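Local structure of caspase subunit p21 (3SIR) at residues L49-V52 and L53-D57; I71-T74 and I75-A79; K207-D210 and I211-L215. The protein cleaves proteins as a cysteine protease of the caspase family, acting in the cascade that carries out apoptosis in Drosophila. The protein carries 1 engineered substitution. One frame throughout, in Å; residues are numbered along the deposited sequence.

Interaction 1. Residues L49-V52 and L53-D57; sequences LTRV and LKQLD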
# COMPACT_ATOMS: atom_id res chain seq x y z
N LEU A 49 0.79 -5.48 -19.94
CA LEU A 49 1.81 -4.84 -19.10
C LEU A 49 2.87 -4.15 -19.95
O LEU A 49 2.91 -2.92 -20.02
CB LEU A 49 2.46 -5.86 -18.16
CG LEU A 49 2.50 -5.48 -16.68
CD1 LEU A 49 3.77 -5.95 -16.00
CD2 LEU A 49 2.32 -3.98 -16.48
N THR A 50 3.71 -4.94 -20.60
CA THR A 50 4.68 -4.45 -21.58
C THR A 50 4.19 -3.21 -22.33
O THR A 50 4.85 -2.17 -22.31
CB THR A 50 5.08 -5.55 -22.59
OG1 THR A 50 5.98 -6.47 -21.96
CG2 THR A 50 5.75 -4.96 -23.83
N ARG A 51 3.06 -3.33 -23.01
CA ARG A 51 2.56 -2.26 -23.86
C ARG A 51 2.33 -0.98 -23.05
O ARG A 51 2.84 0.09 -23.38
CB ARG A 51 1.24 -2.69 -24.50
CG ARG A 51 0.97 -2.09 -25.86
CD ARG A 51 -0.13 -2.88 -26.55
NE ARG A 51 -0.21 -4.23 -26.00
CZ ARG A 51 0.07 -5.34 -26.69
NH1 ARG A 51 0.36 -5.28 -27.98
NH2 ARG A 51 -0.04 -6.52 -26.09
N VAL A 52 1.52 -1.10 -22.00
CA VAL A 52 1.16 0.04 -21.17
C VAL A 52 2.40 0.72 -20.62
O VAL A 52 2.45 1.95 -20.50
CB VAL A 52 0.24 -0.36 -20.01
CG1 VAL A 52 -0.53 0.85 -19.51
CG2 VAL A 52 -0.71 -1.45 -20.44
N LEU A 53 3.40 -0.08 -20.27
CA LEU A 53 4.62 0.46 -19.68
C LEU A 53 5.49 1.12 -20.73
O LEU A 53 6.38 1.91 -20.41
CB LEU A 53 5.40 -0.64 -18.95
CG LEU A 53 4.86 -1.04 -17.58
CD1 LEU A 53 5.98 -1.57 -16.70
CD2 LEU A 53 4.15 0.12 -16.90
N LYS A 54 5.19 0.83 -22.00
CA LYS A 54 5.85 1.49 -23.11
C LYS A 54 5.14 2.80 -23.44
O LYS A 54 5.78 3.81 -23.73
CB LYS A 54 5.88 0.59 -24.35
CG LYS A 54 6.76 -0.65 -24.21
CD LYS A 54 6.92 -1.39 -25.53
CE LYS A 54 8.18 -2.25 -25.52
NZ LYS A 54 8.23 -3.24 -26.64
N GLN A 55 3.81 2.77 -23.40
CA GLN A 55 3.02 4.00 -23.53
C GLN A 55 3.38 5.00 -22.44
O GLN A 55 3.24 6.20 -22.63
CB GLN A 55 1.52 3.69 -23.46
CG GLN A 55 0.84 3.55 -24.82
CD GLN A 55 -0.24 2.49 -24.82
OE1 GLN A 55 -1.19 2.56 -24.04
NE2 GLN A 55 -0.07 1.46 -25.66
N LEU A 56 3.82 4.49 -21.28
CA LEU A 56 4.19 5.34 -20.16
C LEU A 56 5.66 5.75 -20.20
O LEU A 56 6.10 6.60 -19.41
CB LEU A 56 3.88 4.65 -18.83
CG LEU A 56 2.42 4.28 -18.54
CD1 LEU A 56 2.33 3.72 -17.13
CD2 LEU A 56 1.50 5.49 -18.70
N ASP A 57 6.43 5.14 -21.09
CA ASP A 57 7.72 5.67 -21.50
C ASP A 57 8.87 4.86 -20.93
O ASP A 57 10.03 5.28 -20.99
CB ASP A 57 7.85 7.13 -21.06
CG ASP A 57 7.63 8.11 -22.19
OD1 ASP A 57 6.47 8.30 -22.59
OD2 ASP A 57 8.64 8.67 -22.68

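Interaction 2. Residues I71-T74 and I75-A79; sequences ILRT and IEYSA. Engineered in segment 75-79: Ser-78 (natural residue Ala).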
# COMPACT_ATOMS: atom_id res chain seq x y z
N ILE A 71 15.66 -14.44 -11.51
CA ILE A 71 14.88 -13.22 -11.39
C ILE A 71 15.49 -12.27 -10.36
O ILE A 71 15.63 -11.07 -10.62
CB ILE A 71 13.42 -13.56 -11.02
CG1 ILE A 71 12.77 -14.38 -12.14
CG2 ILE A 71 12.62 -12.29 -10.74
CD1 ILE A 71 11.51 -15.09 -11.74
N LEU A 72 15.95 -12.82 -9.25
CA LEU A 72 16.53 -12.01 -8.19
C LEU A 72 17.83 -11.37 -8.65
O LEU A 72 17.94 -10.14 -8.71
CB LEU A 72 16.75 -12.84 -6.92
CG LEU A 72 15.49 -13.59 -6.48
CD1 LEU A 72 15.71 -14.31 -5.14
CD2 LEU A 72 14.33 -12.62 -6.38
N ARG A 73 18.77 -12.20 -9.10
CA ARG A 73 20.06 -11.70 -9.55
C ARG A 73 19.87 -10.60 -10.58
O ARG A 73 20.37 -9.49 -10.42
CB ARG A 73 20.91 -12.84 -10.12
CG ARG A 73 21.43 -13.80 -9.07
CD ARG A 73 22.93 -14.02 -9.17
NE ARG A 73 23.33 -15.31 -8.62
CZ ARG A 73 22.98 -16.49 -9.14
NH1 ARG A 73 22.22 -16.54 -10.22
NH2 ARG A 73 23.37 -17.62 -8.55
N THR A 74 19.04 -10.88 -11.59
CA THR A 74 18.81 -9.92 -12.66
C THR A 74 18.39 -8.59 -12.07
O THR A 74 18.73 -7.52 -12.59
CB THR A 74 17.71 -10.42 -13.62
OG1 THR A 74 18.15 -11.61 -14.27
CG2 THR A 74 17.41 -9.36 -14.66
N ILE A 75 17.73 -8.67 -10.92
CA ILE A 75 17.33 -7.49 -10.17
C ILE A 75 18.55 -6.87 -9.49
O ILE A 75 18.79 -5.67 -9.62
CB ILE A 75 16.28 -7.85 -9.11
CG1 ILE A 75 15.02 -8.42 -9.78
CG2 ILE A 75 15.96 -6.65 -8.24
CD1 ILE A 75 13.94 -8.84 -8.81
N GLU A 76 19.33 -7.70 -8.81
CA GLU A 76 20.54 -7.21 -8.13
C GLU A 76 21.39 -6.36 -9.06
O GLU A 76 21.80 -5.25 -8.70
CB GLU A 76 21.37 -8.36 -7.58
CG GLU A 76 22.55 -7.90 -6.73
CD GLU A 76 23.50 -9.03 -6.37
OE1 GLU A 76 23.01 -10.14 -6.04
OE2 GLU A 76 24.73 -8.82 -6.45
N TYR A 77 21.63 -6.86 -10.27
CA TYR A 77 22.54 -6.22 -11.22
C TYR A 77 22.00 -4.92 -11.80
O TYR A 77 22.77 -4.06 -12.24
CB TYR A 77 22.90 -7.19 -12.34
CG TYR A 77 23.93 -8.22 -11.92
CD1 TYR A 77 25.24 -7.84 -11.65
CD2 TYR A 77 23.56 -9.54 -11.68
CE1 TYR A 77 26.18 -8.77 -11.22
CE2 TYR A 77 24.49 -10.47 -11.24
CZ TYR A 77 25.79 -10.08 -11.01
OH TYR A 77 26.71 -11.00 -10.58
N SER A 78 20.68 -4.75 -11.77
CA SER A 78 20.05 -3.54 -12.27
C SER A 78 20.01 -2.48 -11.17
O SER A 78 20.03 -1.27 -11.45
CB SER A 78 18.63 -3.85 -12.72
OG SER A 78 18.13 -4.97 -12.00
N ALA A 79 19.89 -2.93 -9.93
CA ALA A 79 20.16 -2.06 -8.80
C ALA A 79 21.53 -1.40 -8.99
O ALA A 79 21.70 -0.22 -8.68
CB ALA A 79 20.14 -2.86 -7.51

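Interaction 3. Residues K207-D210 and I211-L215; sequences KRLD and ILTLL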
# COMPACT_ATOMS: atom_id res chain seq x y z
N LYS A 207 -1.75 8.72 -17.12
CA LYS A 207 -1.11 10.02 -17.30
C LYS A 207 -1.95 11.13 -16.69
O LYS A 207 -1.47 12.23 -16.43
CB LYS A 207 -0.87 10.29 -18.79
CG LYS A 207 0.56 10.02 -19.24
CD LYS A 207 0.87 10.76 -20.54
CE LYS A 207 2.33 10.62 -20.92
NZ LYS A 207 2.59 9.46 -21.82
N ARG A 208 -3.22 10.81 -16.43
CA ARG A 208 -4.17 11.78 -15.91
C ARG A 208 -4.06 11.92 -14.40
O ARG A 208 -4.33 12.98 -13.84
CB ARG A 208 -5.59 11.40 -16.32
CG ARG A 208 -5.74 11.02 -17.79
CD ARG A 208 -7.19 10.74 -18.17
NE ARG A 208 -7.46 11.08 -19.57
CZ ARG A 208 -8.68 11.14 -20.10
NH1 ARG A 208 -9.74 10.83 -19.38
NH2 ARG A 208 -8.83 11.53 -21.36
N LEU A 209 -3.52 10.88 -13.75
CA LEU A 209 -3.87 10.55 -12.37
C LEU A 209 -2.66 10.09 -11.57
O LEU A 209 -1.78 9.42 -12.10
CB LEU A 209 -4.94 9.45 -12.36
CG LEU A 209 -6.38 9.88 -12.09
CD1 LEU A 209 -7.31 8.71 -12.33
CD2 LEU A 209 -6.50 10.39 -10.67
N ASP A 210 -2.67 10.36 -10.27
CA ASP A 210 -1.55 10.00 -9.41
C ASP A 210 -1.62 8.54 -8.96
O ASP A 210 -2.71 7.98 -8.85
CB ASP A 210 -1.45 10.95 -8.21
CG ASP A 210 -2.25 10.46 -7.02
OD1 ASP A 210 -1.63 10.01 -6.03
OD2 ASP A 210 -3.49 10.58 -7.04
N ILE A 211 -0.46 7.93 -8.75
CA ILE A 211 -0.35 6.48 -8.75
C ILE A 211 -1.36 5.79 -7.82
O ILE A 211 -1.94 4.77 -8.17
CB ILE A 211 1.08 6.03 -8.40
CG1 ILE A 211 1.25 4.52 -8.60
CG2 ILE A 211 1.44 6.44 -6.98
CD1 ILE A 211 1.23 4.09 -10.05
N LEU A 212 -1.61 6.41 -6.67
CA LEU A 212 -2.35 5.75 -5.60
C LEU A 212 -3.86 5.78 -5.82
O LEU A 212 -4.59 4.91 -5.34
CB LEU A 212 -2.00 6.38 -4.24
CG LEU A 212 -0.59 6.14 -3.71
CD1 LEU A 212 -0.33 7.01 -2.49
CD2 LEU A 212 -0.35 4.67 -3.39
N THR A 213 -4.33 6.79 -6.56
CA THR A 213 -5.71 6.83 -7.02
C THR A 213 -5.88 6.04 -8.32
O THR A 213 -6.97 5.56 -8.63
CB THR A 213 -6.20 8.27 -7.25
OG1 THR A 213 -5.47 8.86 -8.33
CG2 THR A 213 -5.99 9.13 -6.00
N LEU A 214 -4.79 5.82 -9.03
CA LEU A 214 -4.76 4.77 -10.03
C LEU A 214 -4.97 3.41 -9.36
O LEU A 214 -6.05 2.83 -9.44
CB LEU A 214 -3.44 4.79 -10.80
CG LEU A 214 -3.50 4.47 -12.29
CD1 LEU A 214 -4.77 5.04 -12.88
CD2 LEU A 214 -2.28 5.07 -13.00
N LEU A 215 -3.99 2.99 -8.56
CA LEU A 215 -4.03 1.68 -7.90
C LEU A 215 -5.17 1.55 -6.90
O LEU A 215 -5.37 0.48 -6.32
CB LEU A 215 -2.70 1.39 -7.20
CG LEU A 215 -1.44 1.55 -8.07
CD1 LEU A 215 -0.19 1.31 -7.24
CD2 LEU A 215 -1.51 0.58 -9.24

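Interaction 1. Residues L49-V52 and L53-D57
Leu-49 lies alongside Leu-53, both side chains pointing the same way from one face of the helix. The CD2 methyl of Leu-49 meets CG of Leu-53 at 4.0 Å. One residue further on, Thr-50 and Lys-54 make a similar pair. CG2 of Thr-50 packs on the aliphatic chain of Lys-54, 4.0 Å from its CE. The Thr-50 torsion (chi1 -76°) sets OG1 beside its own backbone N, where it bonds to the carbonyl of Cys-46 in the preceding turn. The methyl is thereby turned to the lysine. On the outer face, Arg-51 and Gln-55 also run side by side. The arginine touches with its CG, 3.7 Å from NE2 of the amide, and its chain bends further along, at chi3. The guanidinium lies well away from the amide, its plane turned by 51°, without stacking.

The backbone is alpha-helical. Leu-53 N bonds to Leu-49 O at 2.9 Å. Arg-51 O takes two donors: Gln-55 N nearly straight ahead at 2.9 Å, and Lys-54 N, an i to i+3 bond, at 2.8 Å from above the carbonyl plane. Leu-56 N reaches Val-52 O at 3.0 Å. Asp-57 then takes a positive phi (107°) and its N makes two weak bonds back into the last turn. This Schellman motif closes helix 45-55.

The helix is part of the caspase domain and covers one face of its central sheet. Leu-49 and Leu-53 rest on strands 19-28 and 86-95, while Thr-50 and Lys-54 reach strand 59-65. Val-52 turns to helix 193-205, packing on Cys-199, Leu-202 and Ala-203.

Interaction 2. Residues I71-T74 and I75-A79
Backbone hydrogen bonds join residues 71-74 to residues 75-78 of the next turn, in the i to i+4 pattern of an alpha-helix. Tyr-77 N bonds to Arg-73 O, 2.9 Å long, with an N-H...O angle of 160°. Glu-76 N bonds to Leu-72 O and Ile-75 N to Ile-71 O, although the positions of these two carbonyl oxygens are less certain. Ser-78 N reaches Thr-74 O only weakly, at 3.5 Å.

Two hydroxyls add side-chain links to this backbone. Ser-78 is an engineered residue, alanine in the natural protein. Its OG is 2.7 Å from Thr-74 O and 2.6 Å from Ile-75 O, and which of the two carbonyls takes its proton is not settled. Thr-74 OG1 stands beside its own backbone N (chi1 -64°) and bonds back to the carbonyl of Asp-70, one turn earlier.

The apolar and aromatic contacts fall on different faces. On the buried face, the Ile-71 and Ile-75 side chains slant across each other, CG2 of the first 4.2 Å from CD1 of the second. On the outer face, Tyr-77 CD2 lies 3.4 Å from Arg-73 O, and CE2 of the ring is 4.4 Å from Arg-73 CD.

Charged groups stay apart: Arg-73 NE and Glu-76 OE1 are 5.8 Å from each other and form no salt bridge.

Helix 68-79 packs on the central sheet of the caspase domain. Ile-71, Thr-74 and Ile-75 meet Phe-26 of strand 19-28, and Ser-78 meets Leu-24. Leu-72 touches helix 107-113, while Ile-75 and Ala-79 reach Phe-118 in the loop that follows that helix.

Interaction 3. Residues K207-D210 and I211-L215
Asp-210 O is approached by three donor groups from the first turn of the helix. Leu-214 N gives the straight bond, 3.0 Å long with an N-H...O angle of 162°, and it comes in the carbonyl plane. Thr-213 N is also 3.0 Å from this oxygen, but its bond is weak. Thr-213 OG1 lies 2.9 Å from it and equally 2.9 Å from Asp-210 OD2. The hydroxyl has one proton for the two acceptors, and how it is placed is not settled.

The Asp-210 and Thr-213 side chains meet nearly perpendicular. Thr-213 places OG1 between its backbone N and carbonyl carbon (chi1 66°), which brings the hydroxyl back over the start of the helix. Its CG2 methyl also lies beside OD2. The other carboxylate oxygen, OD1, stands 3.7 Å from Leu-212 N.

Asp-210 is the N-cap residue of helix 211-223, in the caspase domain. Its carboxylate makes no hydrogen bond to the backbone N-H groups of residues 211-215; its partner there is the Thr-213 hydroxyl. The carboxylate sits at the positive end of the helix dipole, which would probably favour the charged form. Just before the cap, Leu-209 lies across Thr-213, its CD2 methyl against the threonine hydroxyl. Leu-209 CB also meets Leu-214 CD1 at 4.4 Å.

Outside the turn, the Asp-210 side chain packs on Ile-252 and Arg-254. Leu-214 lies against helix 193-205 at Glu-201, Leu-202 and Asn-205. Leu-212 faces strands 172-179 and 244-247 and also packs on Thr-216 of the second subunit.

How the interactions relate
Interactions 1 and 3 are neighbours on one side of the central sheet, their centres about 15 Å apart. They touch through Lys-207, whose NZ packs 3.4 Å from Gln-55 O near the C-terminal end of helix 45-55. Both also pack on helix 193-205, where Leu-202 meets Val-52 and Leu-214. Interaction 2 lies across the sheet, its centre about 21 Å from that of interaction 1 and about 27 Å from that of interaction 3. The Leu-49 side chain is about 11 Å from that of His-96, probably an active-site residue as in related caspases, and the Ile-71 side chain is about 9 Å from that of His-96. Interaction 3 is away from the active site.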